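Local coordinates for protein intimin (Escherichia coli, PDB 6TPL) that mediates bacterial adhesion, its tandem Ig-like domains probably forming an extended stalk within the extracellular passenger region, at residues A104-I109 / V187-P192; A116-Q121 / T171-S176; V142-T147 / V178-S183; K150-T155 / A164-T169. All coordinates share one frame; numbering follows the deposited sequence.

Interaction 1 (A104-I109 / V187-P192); sequences ASITEI and VDVKAP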
loop_
_atom_site.group_PDB
_atom_site.type_symbol
_atom_site.label_atom_id
_atom_site.label_comp_id
_atom_site.label_asym_id
_atom_site.label_seq_id
_atom_site.Cartn_x
_atom_site.Cartn_y
_atom_site.Cartn_z
ATOM N N ALA A 104 19.699 -0.243 -1.832
ATOM C CA ALA A 104 18.823 -1.357 -1.480
ATOM C C ALA A 104 17.689 -0.855 -0.593
ATOM O O ALA A 104 17.915 -0.475 0.560
ATOM C CB ALA A 104 19.610 -2.474 -0.783
ATOM N N SER A 105 16.466 -0.832 -1.128
ATOM C CA SER A 105 15.323 -0.256 -0.435
ATOM C C SER A 105 14.130 -1.198 -0.520
ATOM O O SER A 105 13.943 -1.899 -1.516
ATOM C CB SER A 105 14.921 1.109 -1.035
ATOM O OG SER A 105 16.044 1.938 -1.273
ATOM N N ILE A 106 13.312 -1.194 0.531
ATOM C CA ILE A 106 12.022 -1.865 0.462
ATOM C C ILE A 106 11.166 -1.185 -0.598
ATOM O O ILE A 106 11.009 0.042 -0.601
ATOM C CB ILE A 106 11.314 -1.842 1.822
ATOM C CG1 ILE A 106 12.081 -2.677 2.838
ATOM C CG2 ILE A 106 9.901 -2.378 1.675
ATOM C CD1 ILE A 106 11.585 -2.537 4.265
ATOM N N THR A 107 10.609 -1.981 -1.508
ATOM C CA THR A 107 9.724 -1.465 -2.544
ATOM C C THR A 107 8.270 -1.845 -2.333
ATOM O O THR A 107 7.392 -1.207 -2.923
ATOM C CB THR A 107 10.166 -1.959 -3.931
ATOM O OG1 THR A 107 10.169 -3.388 -3.952
ATOM C CG2 THR A 107 11.550 -1.426 -4.268
ATOM N N GLU A 108 7.992 -2.853 -1.511
ATOM C CA GLU A 108 6.611 -3.212 -1.238
ATOM C C GLU A 108 6.515 -3.999 0.062
ATOM O O GLU A 108 7.482 -4.612 0.521
ATOM C CB GLU A 108 6.012 -4.014 -2.398
ATOM C CG GLU A 108 6.933 -5.084 -2.992
ATOM C CD GLU A 108 6.225 -5.953 -4.027
ATOM O OE1 GLU A 108 5.818 -7.076 -3.669
ATOM O OE2 GLU A 108 6.065 -5.489 -5.171
ATOM N N ILE A 109 5.319 -3.961 0.642
ATOM C CA ILE A 109 4.970 -4.725 1.832
ATOM C C ILE A 109 3.498 -5.089 1.665
ATOM O O ILE A 109 2.654 -4.211 1.449
ATOM C CB ILE A 109 5.247 -3.930 3.122
ATOM C CG1 ILE A 109 4.844 -4.755 4.336
ATOM C CG2 ILE A 109 4.524 -2.608 3.090
ATOM C CD1 ILE A 109 5.495 -4.312 5.622
ATOM N N VAL A 187 13.244 5.320 5.843
ATOM C CA VAL A 187 11.815 5.166 5.587
ATOM C C VAL A 187 11.257 4.123 6.545
ATOM O O VAL A 187 11.700 2.969 6.542
ATOM C CB VAL A 187 11.529 4.765 4.129
ATOM C CG1 VAL A 187 10.038 4.545 3.916
ATOM C CG2 VAL A 187 12.070 5.821 3.169
ATOM N N ASP A 188 10.277 4.529 7.355
ATOM C CA ASP A 188 9.562 3.657 8.290
ATOM C C ASP A 188 8.406 3.015 7.528
ATOM O O ASP A 188 7.288 3.529 7.503
ATOM C CB ASP A 188 9.091 4.478 9.489
ATOM C CG ASP A 188 8.421 3.649 10.562
ATOM O OD1 ASP A 188 8.502 2.407 10.515
ATOM O OD2 ASP A 188 7.800 4.254 11.465
ATOM N N VAL A 189 8.682 1.879 6.882
ATOM C CA VAL A 189 7.701 1.297 5.973
ATOM C C VAL A 189 6.577 0.654 6.772
ATOM O O VAL A 189 6.814 -0.208 7.629
ATOM C CB VAL A 189 8.359 0.278 5.031
ATOM C CG1 VAL A 189 7.286 -0.437 4.211
ATOM C CG2 VAL A 189 9.360 0.963 4.115
ATOM N N LYS A 190 5.343 1.064 6.484
ATOM C CA LYS A 190 4.167 0.575 7.191
ATOM C C LYS A 190 3.396 -0.397 6.307
ATOM O O LYS A 190 3.148 -0.111 5.129
ATOM C CB LYS A 190 3.252 1.732 7.599
ATOM C CG LYS A 190 3.921 2.808 8.429
ATOM C CD LYS A 190 4.384 2.252 9.757
ATOM C CE LYS A 190 5.083 3.309 10.590
ATOM N NZ LYS A 190 5.538 2.765 11.901
ATOM N N ALA A 191 3.016 -1.534 6.877
ATOM C CA ALA A 191 2.126 -2.464 6.205
ATOM C C ALA A 191 0.685 -1.981 6.327
ATOM O O ALA A 191 0.381 -1.106 7.145
ATOM C CB ALA A 191 2.264 -3.856 6.817
ATOM N N PRO A 192 -0.228 -2.529 5.524
ATOM C CA PRO A 192 -1.653 -2.291 5.784
ATOM C C PRO A 192 -1.996 -2.677 7.217
ATOM O O PRO A 192 -1.497 -3.674 7.743
ATOM C CB PRO A 192 -2.364 -3.196 4.772
ATOM C CG PRO A 192 -1.344 -3.476 3.697
ATOM C CD PRO A 192 -0.003 -3.442 4.384
#
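Ile109 meets two residues of segment 187-192 because its chi1 of 179° sends CG1 and CD1 to Ala191 and leaves CG2 to meet Val189 CG1, a methyl itself anti to its backbone nitrogen (chi1 173°). The Ile109 side chain is thus divided between these neighbours. Its longer arm ends with CD1 3.5 Å from Ala191 CB, tighter than ordinary van der Waals contact, while CG2 lies 3.7 Å from Val189 CG1 and 3.5 Å from Lys190 O. Ile109 and Val189 slide past one another pointing in opposite directions. The second methyl of Val189, CG2, belongs to Ile106, whose CB it approaches to 4.1 Å. No hydrogen bond links the segments. The contact joins the two sheets of a beta-sandwich of the bacterial Ig-like type: strand 105-111 bonds to strand 124-132 in one sheet, strand 189-190 to strand 174-181 in the other, and between these two segments the bridge is apolar packing. An alanine in place of Ile109 would probably open a gap beside Ala191 and leave the CG1 methyl of Val189 without its nearer partner. Pro192 CD rests 4.0 Å from Ile109 O. Ile97 of the preceding Ig-like domain also touches Ile106 and Val189, and Gln77 bonds to Lys190 O, placing the contact near the juncture of the two domains. Beyond the apolar patch, Lys190 NZ reaches back to Asp188 OD2 at 2.7 Å, approaching from above the carboxylate plane, and is gripped a second time by Ser179 OG.

Interaction 2 (A116-Q121 / T171-S176); sequences AVANGQ and TTPGKS
Thr171 leans over the turn at Gly120, and its side chain can be followed outward. Thr171 CB itself stands back from the turn, 4.6 Å from Gly120 N. From there the methyl branch, CG2, descends to the glycine and settles 3.8 Å from Gly120 CA, with Gly120 N only slightly farther off. The hydroxyl branch heads elsewhere: with chi1 at 61°, OG1 sits between the backbone nitrogen and the carbonyl carbon, farther from the glycine than the methyl is. Gly120 suits this place twice over. Its phi of 77° is one that residues with side chains seldom adopt, and a CB there would lie 3.0 Å from Thr171 CG2, a clash. The other half of the contact belongs to Ala118, whose CB presses on the peptide between Thr172 and Pro173, 3.6 Å from Thr172 C, and stands more loosely beside the proline ring. Ala118 is the centre of an inverse gamma turn closed by a weak bond, and Asn119 OD1 accepts Gln121 N at 2.9 Å in an Asx turn. Two connections of the Ig-like sandwich are brought together here, the one following strand 115-117 and the one between strands 163-169 and 174-181, while Phe196 of strand 194-197 also packs on Ala118. Gly120 bonds through its backbone to Ser170, just before segment 171-176. Ala118 O and Thr171 O approach to 3.4 Å, but both are acceptors; the two segments therefore meet by van der Waals packing without a hydrogen bond between them, and the two turns give 116-121 its shape.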
loop_
_atom_site.group_PDB
_atom_site.type_symbol
_atom_site.label_atom_id
_atom_site.label_comp_id
_atom_site.label_asym_id
_atom_site.label_seq_id
_atom_site.Cartn_x
_atom_site.Cartn_y
_atom_site.Cartn_z
ATOM N N ALA A 116 -7.987 -11.725 11.053
ATOM C CA ALA A 116 -7.647 -13.065 11.515
ATOM C C ALA A 116 -8.253 -13.289 12.892
ATOM O O ALA A 116 -8.620 -12.341 13.594
ATOM C CB ALA A 116 -6.128 -13.282 11.570
ATOM N N VAL A 117 -8.352 -14.567 13.271
ATOM C CA VAL A 117 -8.867 -14.932 14.586
ATOM C C VAL A 117 -7.774 -14.735 15.625
ATOM O O VAL A 117 -6.611 -15.082 15.394
ATOM C CB VAL A 117 -9.363 -16.387 14.596
ATOM C CG1 VAL A 117 -9.825 -16.779 16.008
ATOM C CG2 VAL A 117 -10.480 -16.589 13.598
ATOM N N ALA A 118 -8.150 -14.204 16.786
ATOM C CA ALA A 118 -7.184 -13.938 17.853
ATOM C C ALA A 118 -7.033 -15.157 18.765
ATOM O O ALA A 118 -7.301 -15.115 19.965
ATOM C CB ALA A 118 -7.602 -12.706 18.649
ATOM N N ASN A 119 -6.570 -16.258 18.175
ATOM C CA ASN A 119 -6.404 -17.503 18.916
ATOM C C ASN A 119 -4.953 -17.960 19.007
ATOM O O ASN A 119 -4.697 -19.084 19.458
ATOM C CB ASN A 119 -7.258 -18.609 18.286
ATOM C CG ASN A 119 -6.864 -18.907 16.849
ATOM O OD1 ASN A 119 -5.881 -18.372 16.336
ATOM N ND2 ASN A 119 -7.631 -19.773 16.194
ATOM N N GLY A 120 -4.000 -17.126 18.599
ATOM C CA GLY A 120 -2.600 -17.488 18.655
ATOM C C GLY A 120 -2.141 -18.436 17.573
ATOM O O GLY A 120 -0.965 -18.825 17.571
ATOM N N GLN A 121 -3.018 -18.815 16.654
ATOM C CA GLN A 121 -2.686 -19.748 15.585
ATOM C C GLN A 121 -2.968 -19.190 14.201
ATOM O O GLN A 121 -2.165 -19.398 13.289
ATOM C CB GLN A 121 -3.477 -21.054 15.784
ATOM C CG GLN A 121 -3.227 -21.726 17.120
ATOM C CD GLN A 121 -1.822 -22.281 17.238
ATOM O OE1 GLN A 121 -1.219 -22.693 16.247
ATOM N NE2 GLN A 121 -1.294 -22.296 18.456
ATOM N N THR A 171 -3.000 -13.622 20.415
ATOM C CA THR A 171 -3.928 -14.213 21.366
ATOM C C THR A 171 -4.942 -13.209 21.904
ATOM O O THR A 171 -5.820 -13.596 22.679
ATOM C CB THR A 171 -3.173 -14.840 22.544
ATOM O OG1 THR A 171 -2.413 -13.839 23.230
ATOM C CG2 THR A 171 -2.234 -15.933 22.059
ATOM N N THR A 172 -4.847 -11.937 21.524
ATOM C CA THR A 172 -5.815 -10.935 21.946
ATOM C C THR A 172 -6.294 -10.140 20.742
ATOM O O THR A 172 -5.553 -9.964 19.767
ATOM C CB THR A 172 -5.223 -9.969 22.989
ATOM O OG1 THR A 172 -4.210 -9.153 22.380
ATOM C CG2 THR A 172 -4.613 -10.737 24.148
ATOM N N PRO A 173 -7.529 -9.646 20.778
ATOM C CA PRO A 173 -8.077 -8.919 19.631
ATOM C C PRO A 173 -7.565 -7.489 19.559
ATOM O O PRO A 173 -7.130 -6.900 20.550
ATOM C CB PRO A 173 -9.589 -8.937 19.892
ATOM C CG PRO A 173 -9.685 -8.927 21.404
ATOM C CD PRO A 173 -8.492 -9.732 21.894
ATOM N N GLY A 174 -7.642 -6.933 18.362
ATOM C CA GLY A 174 -7.308 -5.535 18.160
ATOM C C GLY A 174 -6.656 -5.308 16.817
ATOM O O GLY A 174 -6.337 -6.241 16.080
ATOM N N LYS A 175 -6.472 -4.024 16.502
ATOM C CA LYS A 175 -5.782 -3.629 15.287
ATOM C C LYS A 175 -4.281 -3.771 15.479
ATOM O O LYS A 175 -3.752 -3.500 16.559
ATOM C CB LYS A 175 -6.122 -2.190 14.910
ATOM C CG LYS A 175 -7.597 -1.981 14.589
ATOM C CD LYS A 175 -7.858 -0.609 13.991
ATOM C CE LYS A 175 -9.330 -0.426 13.637
ATOM N NZ LYS A 175 -9.781 -1.360 12.567
ATOM N N SER A 176 -3.597 -4.230 14.433
ATOM C CA SER A 176 -2.153 -4.407 14.478
ATOM C C SER A 176 -1.511 -3.736 13.274
ATOM O O SER A 176 -1.974 -3.889 12.137
ATOM C CB SER A 176 -1.749 -5.892 14.513
ATOM O OG SER A 176 -0.340 -6.027 14.523
#

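Interaction 3 (V142-T147 / V178-S183); sequences VTFTTT and VSARVS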
loop_
_atom_site.group_PDB
_atom_site.type_symbol
_atom_site.label_atom_id
_atom_site.label_comp_id
_atom_site.label_asym_id
_atom_site.label_seq_id
_atom_site.Cartn_x
_atom_site.Cartn_y
_atom_site.Cartn_z
ATOM N N VAL A 142 15.845 -7.631 6.475
ATOM C CA VAL A 142 14.645 -6.845 6.725
ATOM C C VAL A 142 14.220 -7.082 8.163
ATOM O O VAL A 142 14.037 -8.232 8.580
ATOM C CB VAL A 142 13.515 -7.224 5.753
ATOM C CG1 VAL A 142 12.276 -6.390 6.044
ATOM C CG2 VAL A 142 13.967 -7.051 4.313
ATOM N N THR A 143 14.064 -6.005 8.927
ATOM C CA THR A 143 13.628 -6.090 10.314
ATOM C C THR A 143 12.170 -5.655 10.412
ATOM O O THR A 143 11.786 -4.612 9.866
ATOM C CB THR A 143 14.510 -5.236 11.231
ATOM O OG1 THR A 143 15.857 -5.730 11.194
ATOM C CG2 THR A 143 13.994 -5.293 12.668
ATOM N N PHE A 144 11.365 -6.471 11.095
ATOM C CA PHE A 144 9.931 -6.261 11.247
ATOM C C PHE A 144 9.606 -5.934 12.701
ATOM O O PHE A 144 10.223 -6.482 13.618
ATOM C CB PHE A 144 9.125 -7.519 10.852
ATOM C CG PHE A 144 9.259 -7.927 9.409
ATOM C CD1 PHE A 144 10.351 -8.672 8.976
ATOM C CD2 PHE A 144 8.274 -7.594 8.490
ATOM C CE1 PHE A 144 10.475 -9.060 7.652
ATOM C CE2 PHE A 144 8.390 -7.976 7.159
ATOM C CZ PHE A 144 9.490 -8.710 6.740
ATOM N N THR A 145 8.603 -5.083 12.916
ATOM C CA THR A 145 8.061 -4.821 14.244
ATOM C C THR A 145 6.541 -4.809 14.159
ATOM O O THR A 145 5.969 -4.702 13.073
ATOM C CB THR A 145 8.560 -3.492 14.826
ATOM O OG1 THR A 145 8.184 -2.412 13.966
ATOM C CG2 THR A 145 10.068 -3.510 14.976
ATOM N N THR A 146 5.882 -4.920 15.313
ATOM C CA THR A 146 4.425 -4.915 15.355
ATOM C C THR A 146 3.939 -4.187 16.600
ATOM O O THR A 146 4.646 -4.104 17.607
ATOM C CB THR A 146 3.851 -6.339 15.336
ATOM O OG1 THR A 146 2.423 -6.290 15.194
ATOM C CG2 THR A 146 4.207 -7.085 16.623
ATOM N N THR A 147 2.716 -3.661 16.516
ATOM C CA THR A 147 2.048 -3.038 17.652
ATOM C C THR A 147 1.140 -4.000 18.405
ATOM O O THR A 147 0.633 -3.645 19.473
ATOM C CB THR A 147 1.211 -1.838 17.193
ATOM O OG1 THR A 147 0.180 -2.269 16.294
ATOM C CG2 THR A 147 2.081 -0.816 16.486
ATOM N N VAL A 178 2.085 -3.598 11.400
ATOM C CA VAL A 178 3.428 -4.121 11.196
ATOM C C VAL A 178 4.235 -3.096 10.414
ATOM O O VAL A 178 3.736 -2.477 9.471
ATOM C CB VAL A 178 3.383 -5.475 10.462
ATOM C CG1 VAL A 178 4.760 -5.843 9.942
ATOM C CG2 VAL A 178 2.864 -6.571 11.386
ATOM N N SER A 179 5.479 -2.895 10.824
ATOM C CA SER A 179 6.414 -2.011 10.145
ATOM C C SER A 179 7.644 -2.805 9.730
ATOM O O SER A 179 7.944 -3.861 10.294
ATOM C CB SER A 179 6.832 -0.832 11.040
ATOM O OG SER A 179 5.726 0.006 11.329
ATOM N N ALA A 180 8.358 -2.285 8.733
ATOM C CA ALA A 180 9.553 -2.937 8.221
ATOM C C ALA A 180 10.593 -1.893 7.854
ATOM O O ALA A 180 10.263 -0.740 7.555
ATOM C CB ALA A 180 9.239 -3.808 6.998
ATOM N N ARG A 181 11.858 -2.312 7.871
ATOM C CA ARG A 181 12.950 -1.406 7.557
ATOM C C ARG A 181 14.159 -2.207 7.107
ATOM O O ARG A 181 14.322 -3.378 7.459
ATOM C CB ARG A 181 13.332 -0.544 8.763
ATOM C CG ARG A 181 13.917 -1.362 9.906
ATOM C CD ARG A 181 14.218 -0.497 11.127
ATOM N NE ARG A 181 14.949 -1.230 12.158
ATOM C CZ ARG A 181 14.385 -1.771 13.236
ATOM N NH1 ARG A 181 13.078 -1.662 13.423
ATOM N NH2 ARG A 181 15.127 -2.422 14.125
ATOM N N VAL A 182 15.014 -1.547 6.331
ATOM C CA VAL A 182 16.349 -2.037 6.027
ATOM C C VAL A 182 17.341 -0.972 6.472
ATOM O O VAL A 182 16.987 0.188 6.695
ATOM C CB VAL A 182 16.536 -2.370 4.532
ATOM C CG1 VAL A 182 15.648 -3.547 4.129
ATOM C CG2 VAL A 182 16.256 -1.144 3.681
ATOM N N SER A 183 18.599 -1.381 6.598
ATOM C CA SER A 183 19.628 -0.450 7.030
ATOM C C SER A 183 19.849 0.629 5.976
ATOM O O SER A 183 19.714 0.396 4.773
ATOM C CB SER A 183 20.942 -1.189 7.298
ATOM O OG SER A 183 20.765 -2.209 8.268
#
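Phe144 and Ala180 lie at the heart of this strand pair, with Val178 and Val142 beside them on the same face. Val178 CG1 comes up at the rim of the Phe144 ring, close to its plane and 4.2 Å from CD2, while Ala180 CB meets the ring obliquely. Farther along, Val142 sends CG1 to Ala180 and CG2 to Val182, whose CG1 is 3.9 Å away. A glycine in place of Val178 would probably leave the edge of the Phe144 ring without the methyl that now lies beside it and open a gap next to the Thr146 side chain, which Val178 CG2 also touches. Below this apolar layer run the main-chain bonds of an antiparallel pair. Thr143 N reaches Arg181 O at 3.0 Å in a nearly straight bond (168°), and the return bond from Arg181 N is more bent, at 137°. Ser179 N gives to Thr145 O at 2.9 Å and receives the reciprocal bond. Residues Thr143, Thr145, Ser179 and Arg181 form the polar face. There Arg181, with CG between its backbone nitrogen and carbonyl carbon (chi1 66°) and the chain extended to NE, runs alongside Thr143 in the same direction and lays its guanidinium over the methyl: Thr143 CG2 sits against one face, 3.4 Å from NH2, while Thr145 CG2 stands at the edge. The hydroxyl of Thr143 instead bonds to Thr155, and Ser179 OG to Lys190. Strands 141-146 and 174-181 are therefore neighbours in one sheet of the Ig-like sandwich, flanked by strands 155-157 and 189-190, and the apolar face packs against strands 124-132, 163-169 and 105-111 of the opposing sheet.

Interaction 4 (K150-T155 / A164-T169); sequences KLSNST and AKVTLT
Lys150 and Thr169 pair through two main-chain hydrogen bonds, Lys150 N to Thr169 O at 2.8 Å and Thr169 N to Lys150 O at 3.1 Å, both close to straight. A third bond, Ser152 N to Thr167 O, is more bent at 149°. The reciprocal donor, Thr167 N, gives its hydrogen to Ser152 OG, at 2.9 Å, rather than to a main-chain carbonyl of segment 150-155. The serine manages this because its OG lies between its own backbone nitrogen and carbonyl carbon (chi1 58°), turned back over the neighbouring strand, where it also touches Val166 CA. In this way a side chain carries the antiparallel pattern one step past the end of strand 150-151, a short strand at the edge of the Ig-like sandwich beside strand 163-169. Apolar contacts lie on the opposite face from Lys150 and Thr169. Leu151 CD2 reaches both Val166 CG2 and Leu168 CD1, each at 3.9 Å, with the leucines crossing at a slant; Phe144 of strand 141-146 also packs on Leu151 and Val166. Water adds one bridge, donating to Lys150 O at 2.6 Å and pairing with Thr169 OG1 at 2.9 Å. Thus Lys150 O serves both the strand and the solvent. The Lys150 side chain, fully extended, leads away from its neighbour, and Asn153 ND2 bonds to Glu156 beyond the contact.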
loop_
_atom_site.group_PDB
_atom_site.type_symbol
_atom_site.label_atom_id
_atom_site.label_comp_id
_atom_site.label_asym_id
_atom_site.label_seq_id
_atom_site.Cartn_x
_atom_site.Cartn_y
_atom_site.Cartn_z
ATOM N N LYS A 150 2.398 -11.491 17.887
ATOM C CA LYS A 150 3.699 -12.145 17.914
ATOM C C LYS A 150 4.159 -12.414 16.490
ATOM O O LYS A 150 3.498 -13.145 15.745
ATOM C CB LYS A 150 3.623 -13.451 18.709
ATOM C CG LYS A 150 4.913 -14.258 18.767
ATOM C CD LYS A 150 4.683 -15.551 19.548
ATOM C CE LYS A 150 5.959 -16.359 19.698
ATOM N NZ LYS A 150 5.742 -17.587 20.508
ATOM N N LEU A 151 5.295 -11.835 16.122
ATOM C CA LEU A 151 5.890 -12.081 14.819
ATOM C C LEU A 151 6.711 -13.366 14.849
ATOM O O LEU A 151 7.340 -13.699 15.860
ATOM C CB LEU A 151 6.782 -10.905 14.411
ATOM C CG LEU A 151 6.133 -9.580 14.029
ATOM C CD1 LEU A 151 7.158 -8.460 14.103
ATOM C CD2 LEU A 151 5.544 -9.660 12.632
ATOM N N SER A 152 6.708 -14.086 13.724
ATOM C CA SER A 152 7.468 -15.327 13.627
ATOM C C SER A 152 8.963 -15.089 13.810
ATOM O O SER A 152 9.685 -15.979 14.273
ATOM C CB SER A 152 7.208 -15.981 12.273
ATOM O OG SER A 152 7.554 -15.090 11.226
ATOM N N ASN A 153 9.443 -13.907 13.435
ATOM C CA ASN A 153 10.840 -13.533 13.589
ATOM C C ASN A 153 10.923 -12.017 13.543
ATOM O O ASN A 153 10.004 -11.342 13.074
ATOM C CB ASN A 153 11.726 -14.144 12.495
ATOM C CG ASN A 153 12.653 -15.229 13.023
ATOM O OD1 ASN A 153 12.824 -15.389 14.230
ATOM N ND2 ASN A 153 13.265 -15.973 12.108
ATOM N N SER A 154 12.026 -11.482 14.048
ATOM C CA SER A 154 12.243 -10.044 13.964
ATOM C C SER A 154 12.997 -9.642 12.706
ATOM O O SER A 154 12.792 -8.532 12.201
ATOM C CB SER A 154 13.006 -9.545 15.194
ATOM O OG SER A 154 12.124 -9.263 16.270
ATOM N N THR A 155 13.856 -10.517 12.184
ATOM C CA THR A 155 14.672 -10.195 11.022
ATOM C C THR A 155 14.765 -11.408 10.111
ATOM O O THR A 155 15.031 -12.522 10.574
ATOM C CB THR A 155 16.076 -9.736 11.441
ATOM O OG1 THR A 155 15.979 -8.538 12.222
ATOM C CG2 THR A 155 16.942 -9.468 10.218
ATOM N N ALA A 164 11.341 -11.184 1.631
ATOM C CA ALA A 164 11.435 -11.631 3.012
ATOM C C ALA A 164 10.017 -11.708 3.551
ATOM O O ALA A 164 9.199 -10.827 3.270
ATOM C CB ALA A 164 12.273 -10.676 3.864
ATOM N N LYS A 165 9.712 -12.756 4.311
ATOM C CA LYS A 165 8.371 -12.911 4.851
ATOM C C LYS A 165 8.415 -13.300 6.319
ATOM O O LYS A 165 9.328 -13.991 6.777
ATOM C CB LYS A 165 7.554 -13.959 4.072
ATOM C CG LYS A 165 8.049 -15.399 4.178
ATOM C CD LYS A 165 7.064 -16.346 3.499
ATOM C CE LYS A 165 7.407 -17.804 3.734
ATOM N NZ LYS A 165 6.388 -18.711 3.130
ATOM N N VAL A 166 7.399 -12.840 7.050
ATOM C CA VAL A 166 7.150 -13.243 8.427
ATOM C C VAL A 166 5.650 -13.436 8.576
ATOM O O VAL A 166 4.857 -12.936 7.774
ATOM C CB VAL A 166 7.656 -12.209 9.458
ATOM C CG1 VAL A 166 9.168 -12.078 9.383
ATOM C CG2 VAL A 166 6.962 -10.859 9.258
ATOM N N THR A 167 5.262 -14.169 9.615
ATOM C CA THR A 167 3.859 -14.338 9.961
ATOM C C THR A 167 3.584 -13.679 11.305
ATOM O O THR A 167 4.485 -13.495 12.130
ATOM C CB THR A 167 3.453 -15.815 10.022
ATOM O OG1 THR A 167 4.289 -16.528 10.938
ATOM C CG2 THR A 167 3.540 -16.452 8.647
ATOM N N LEU A 168 2.317 -13.332 11.518
ATOM C CA LEU A 168 1.865 -12.649 12.723
ATOM C C LEU A 168 0.635 -13.359 13.263
ATOM O O LEU A 168 -0.335 -13.576 12.526
ATOM C CB LEU A 168 1.539 -11.181 12.436
ATOM C CG LEU A 168 1.025 -10.330 13.607
ATOM C CD1 LEU A 168 2.185 -9.985 14.528
ATOM C CD2 LEU A 168 0.323 -9.083 13.096
ATOM N N THR A 169 0.682 -13.726 14.540
ATOM C CA THR A 169 -0.479 -14.237 15.254
ATOM C C THR A 169 -0.758 -13.345 16.457
ATOM O O THR A 169 0.061 -12.510 16.844
ATOM C CB THR A 169 -0.272 -15.684 15.721
ATOM O OG1 THR A 169 0.875 -15.751 16.580
ATOM C CG2 THR A 169 -0.083 -16.605 14.531
HETATM O O HOH W 1 3.561 -15.727 15.461
#

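All four contacts lie in one Ig-like domain and divide the work of building a sandwich. Interaction 3 joins strands within one sheet, interaction 4 within the other, interaction 1 ties the two sheets together, and interaction 2 brings two turns together. Along the chain, interaction 1 closes the widest loop, enclosing the other three; interaction 4 nests inside interactions 2 and 3, whose segments alternate. Interactions 1 and 3, with centres about 8 Å apart, touch through neighbouring strands 189-190 and 174-181; the centres of interactions 3 and 4 are about 9 Å apart. The centres of interactions 1 and 2 are about 23 Å apart, and interaction 1 sits near the preceding domain, so the set spans much of the domain's length.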